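Local coordinates for protein glycoside Hydrolase (Bacteroides uniformis, PDB 5TA0) that probably hydrolyses agarose and its oligosaccharides in a gut bacterium, and binds neoagarooctaose in a glycan pocket, at residues 47-52 with 411-416. Residues are numbered along the deposited sequence; the frame is centred on the assembly and turned at random.
With AAL (3,6-anhydro-alpha-L-galactopyranose), chain C; EDO (1,2-ethanediol), chain O.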
loop_
_atom_site.group_PDB
_atom_site.type_symbol
_atom_site.label_atom_id
_atom_site.label_comp_id
_atom_site.label_asym_id
_atom_site.label_seq_id
_atom_site.Cartn_x
_atom_site.Cartn_y
_atom_site.Cartn_z
ATOM N N LYS A 47 0.040 -7.257 -8.571
ATOM C CA LYS A 47 0.154 -6.785 -7.199
ATOM C C LYS A 47 0.159 -5.266 -7.067
ATOM O O LYS A 47 -0.249 -4.750 -6.025
ATOM C CB LYS A 47 1.447 -7.327 -6.576
ATOM C CG LYS A 47 1.461 -7.291 -5.070
ATOM C CD LYS A 47 2.499 -8.270 -4.549
ATOM C CE LYS A 47 3.926 -7.779 -4.744
ATOM N NZ LYS A 47 4.942 -8.653 -4.075
ATOM N N PHE A 48 0.638 -4.563 -8.098
ATOM C CA PHE A 48 0.897 -3.118 -8.034
ATOM C C PHE A 48 0.123 -2.237 -9.005
ATOM O O PHE A 48 -0.246 -1.098 -8.630
ATOM C CB PHE A 48 2.387 -2.840 -8.215
ATOM C CG PHE A 48 3.241 -3.319 -7.082
ATOM C CD1 PHE A 48 3.002 -2.909 -5.771
ATOM C CD2 PHE A 48 4.299 -4.186 -7.319
ATOM C CE1 PHE A 48 3.820 -3.341 -4.733
ATOM C CE2 PHE A 48 5.111 -4.620 -6.277
ATOM C CZ PHE A 48 4.865 -4.202 -4.989
ATOM N N ILE A 49 -0.085 -2.681 -10.234
ATOM C CA ILE A 49 -0.768 -1.842 -11.249
ATOM C C ILE A 49 -2.210 -2.311 -11.346
ATOM O O ILE A 49 -2.592 -3.142 -12.172
ATOM C CB ILE A 49 -0.076 -1.857 -12.604
ATOM C CG1 ILE A 49 1.424 -1.558 -12.448
ATOM C CG2 ILE A 49 -0.786 -0.878 -13.546
ATOM C CD1 ILE A 49 1.779 -0.246 -11.781
ATOM N N ASN A 50 -3.023 -1.760 -10.452
ATOM C CA ASN A 50 -4.365 -2.227 -10.250
ATOM C C ASN A 50 -5.233 -1.073 -9.748
ATOM O O ASN A 50 -4.725 0.041 -9.526
ATOM C CB ASN A 50 -4.365 -3.426 -9.298
ATOM C CG ASN A 50 -3.748 -3.067 -7.970
ATOM O OD1 ASN A 50 -4.180 -2.077 -7.348
ATOM N ND2 ASN A 50 -2.741 -3.808 -7.522
ATOM N N PHE A 51 -6.537 -1.316 -9.579
ATOM C CA PHE A 51 -7.438 -0.321 -8.993
ATOM C C PHE A 51 -8.627 -1.000 -8.338
ATOM O O PHE A 51 -8.813 -2.234 -8.451
ATOM C CB PHE A 51 -7.839 0.789 -9.983
ATOM C CG PHE A 51 -8.828 0.407 -11.067
ATOM C CD1 PHE A 51 -10.026 1.102 -11.223
ATOM C CD2 PHE A 51 -8.531 -0.578 -12.003
ATOM C CE1 PHE A 51 -10.892 0.828 -12.280
ATOM C CE2 PHE A 51 -9.415 -0.867 -13.043
ATOM C CZ PHE A 51 -10.595 -0.178 -13.174
ATOM N N HIS A 52 -9.397 -0.186 -7.608
ATOM C CA HIS A 52 -10.439 -0.682 -6.696
ATOM C C HIS A 52 -11.732 -0.839 -7.473
ATOM O O HIS A 52 -12.646 -0.031 -7.351
ATOM C CB HIS A 52 -10.575 0.298 -5.524
ATOM C CG HIS A 52 -11.390 -0.208 -4.373
ATOM N ND1 HIS A 52 -12.708 -0.601 -4.484
ATOM C CD2 HIS A 52 -11.051 -0.417 -3.082
ATOM C CE1 HIS A 52 -13.150 -1.001 -3.305
ATOM N NE2 HIS A 52 -12.171 -0.871 -2.439
ATOM N N ILE A 411 -6.129 8.408 -15.074
ATOM C CA ILE A 411 -5.626 7.530 -16.132
ATOM C C ILE A 411 -4.138 7.752 -16.388
ATOM O O ILE A 411 -3.434 6.849 -16.859
ATOM C CB ILE A 411 -6.448 7.669 -17.443
ATOM C CG1 ILE A 411 -6.184 6.512 -18.412
ATOM C CG2 ILE A 411 -6.176 8.995 -18.175
ATOM C CD1 ILE A 411 -6.490 5.126 -17.887
ATOM N N LYS A 412 -3.642 8.946 -16.089
ATOM C CA LYS A 412 -2.228 9.258 -16.317
ATOM C C LYS A 412 -1.299 8.349 -15.517
ATOM O O LYS A 412 -0.179 8.099 -15.948
ATOM C CB LYS A 412 -1.910 10.731 -16.047
ATOM C CG LYS A 412 -2.441 11.649 -17.134
ATOM C CD LYS A 412 -2.233 13.109 -16.796
ATOM C CE LYS A 412 -2.308 14.007 -18.017
ATOM N NZ LYS A 412 -3.581 13.959 -18.743
ATOM N N PHE A 413 -1.749 7.849 -14.362
ATOM C CA PHE A 413 -0.948 6.855 -13.625
ATOM C C PHE A 413 -0.717 5.593 -14.468
ATOM O O PHE A 413 0.393 5.103 -14.563
ATOM C CB PHE A 413 -1.643 6.485 -12.312
ATOM C CG PHE A 413 -0.975 5.361 -11.561
ATOM C CD1 PHE A 413 0.115 5.583 -10.740
ATOM C CD2 PHE A 413 -1.442 4.068 -11.690
ATOM C CE1 PHE A 413 0.730 4.539 -10.087
ATOM C CE2 PHE A 413 -0.836 3.011 -11.020
ATOM C CZ PHE A 413 0.246 3.257 -10.218
ATOM N N TYR A 414 -1.778 5.092 -15.088
ATOM C CA TYR A 414 -1.693 3.852 -15.859
ATOM C C TYR A 414 -0.970 4.061 -17.189
ATOM O O TYR A 414 -0.317 3.158 -17.688
ATOM C CB TYR A 414 -3.091 3.202 -16.002
ATOM C CG TYR A 414 -3.668 2.961 -14.629
ATOM C CD1 TYR A 414 -4.507 3.889 -14.015
ATOM C CD2 TYR A 414 -3.284 1.853 -13.888
ATOM C CE1 TYR A 414 -4.975 3.694 -12.720
ATOM C CE2 TYR A 414 -3.740 1.629 -12.593
ATOM C CZ TYR A 414 -4.582 2.560 -12.000
ATOM O OH TYR A 414 -5.018 2.418 -10.698
ATOM N N GLN A 415 -1.050 5.278 -17.738
ATOM C CA GLN A 415 -0.271 5.649 -18.900
ATOM C C GLN A 415 1.215 5.714 -18.552
ATOM O O GLN A 415 2.076 5.209 -19.295
ATOM C CB GLN A 415 -0.774 6.987 -19.480
ATOM C CG GLN A 415 -2.145 6.845 -20.097
ATOM C CD GLN A 415 -2.859 8.144 -20.382
ATOM O OE1 GLN A 415 -2.630 9.166 -19.749
ATOM N NE2 GLN A 415 -3.782 8.077 -21.327
ATOM N N LEU A 416 1.532 6.271 -17.401
ATOM C CA LEU A 416 2.915 6.383 -16.962
ATOM C C LEU A 416 3.563 5.012 -16.778
ATOM O O LEU A 416 4.710 4.814 -17.175
ATOM C CB LEU A 416 2.994 7.184 -15.662
ATOM C CG LEU A 416 4.337 7.354 -14.970
ATOM C CD1 LEU A 416 5.286 8.174 -15.821
ATOM C CD2 LEU A 416 4.140 7.995 -13.610
HETATM C C1 AAL C . -14.719 2.520 1.041
HETATM C C2 AAL C . -15.329 1.217 1.597
HETATM C C3 AAL C . -16.018 0.402 0.515
HETATM C C4 AAL C . -16.988 1.281 -0.241
HETATM C C5 AAL C . -16.021 2.133 -1.001
HETATM C C6 AAL C . -15.026 1.121 -1.473
HETATM O O2 AAL C . -16.309 1.500 2.603
HETATM O O3 AAL C . -15.049 0.080 -0.488
HETATM O O4 AAL C . -17.734 0.467 -1.169
HETATM O O5 AAL C . -15.355 3.048 -0.127
HETATM C C1 EDO O . -4.707 5.782 -9.628
HETATM O O1 EDO O . -3.692 4.834 -9.482
HETATM C C2 EDO O . -4.041 7.079 -9.238
HETATM O O2 EDO O . -4.302 7.215 -7.845
#
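Tyr414 reaches from helix 411-416 to the short strand 50-51, where its hydroxyl donates a hydrogen bond to the main-chain O of Asn50, OH to O 2.7 Å. The donor stands well above the carbonyl plane, 43° out of it, while the oxygen lies at the edge of the phenol ring, near the ring's own plane. A 1,2-ethanediol, probably from the crystallisation liquor, gives a second bond to the same hydroxyl, its O1 3.0 Å from Tyr414 OH. Further back along this ring, Ile49 CG2 comes to the edge, 3.7 Å from Tyr414 CD2. The CG1 branch of Ile49, anti to the carbonyl carbon (chi1 -51°), carries CD1 to the Phe413 ring, 4.1 Å from its CZ. Ile49 thus touches two consecutive aromatic residues of the helix, and Phe413 CD2 sits over the centre of one Tyr414 face. Phe51 adds its CB, 3.3 Å from Tyr414 OH. A phenylalanine in place of Tyr414 would probably keep much of the packing on Ile49 but leave the buried Asn50 carbonyl without this donor. The contact packs helix 411-416, just ahead of sandwich strand 423-429, onto the first strand of the alpha/beta barrel, which leads to His52 in the glycan pocket. Val79 and Met391 touch both Tyr414 and Phe51, helix 340-358 packs against Phe413, the backbone of Ile49 and Phe51 bonds to Tyr80 of strand 80-84, and Asn50 lies with its side chain against strand 364-369.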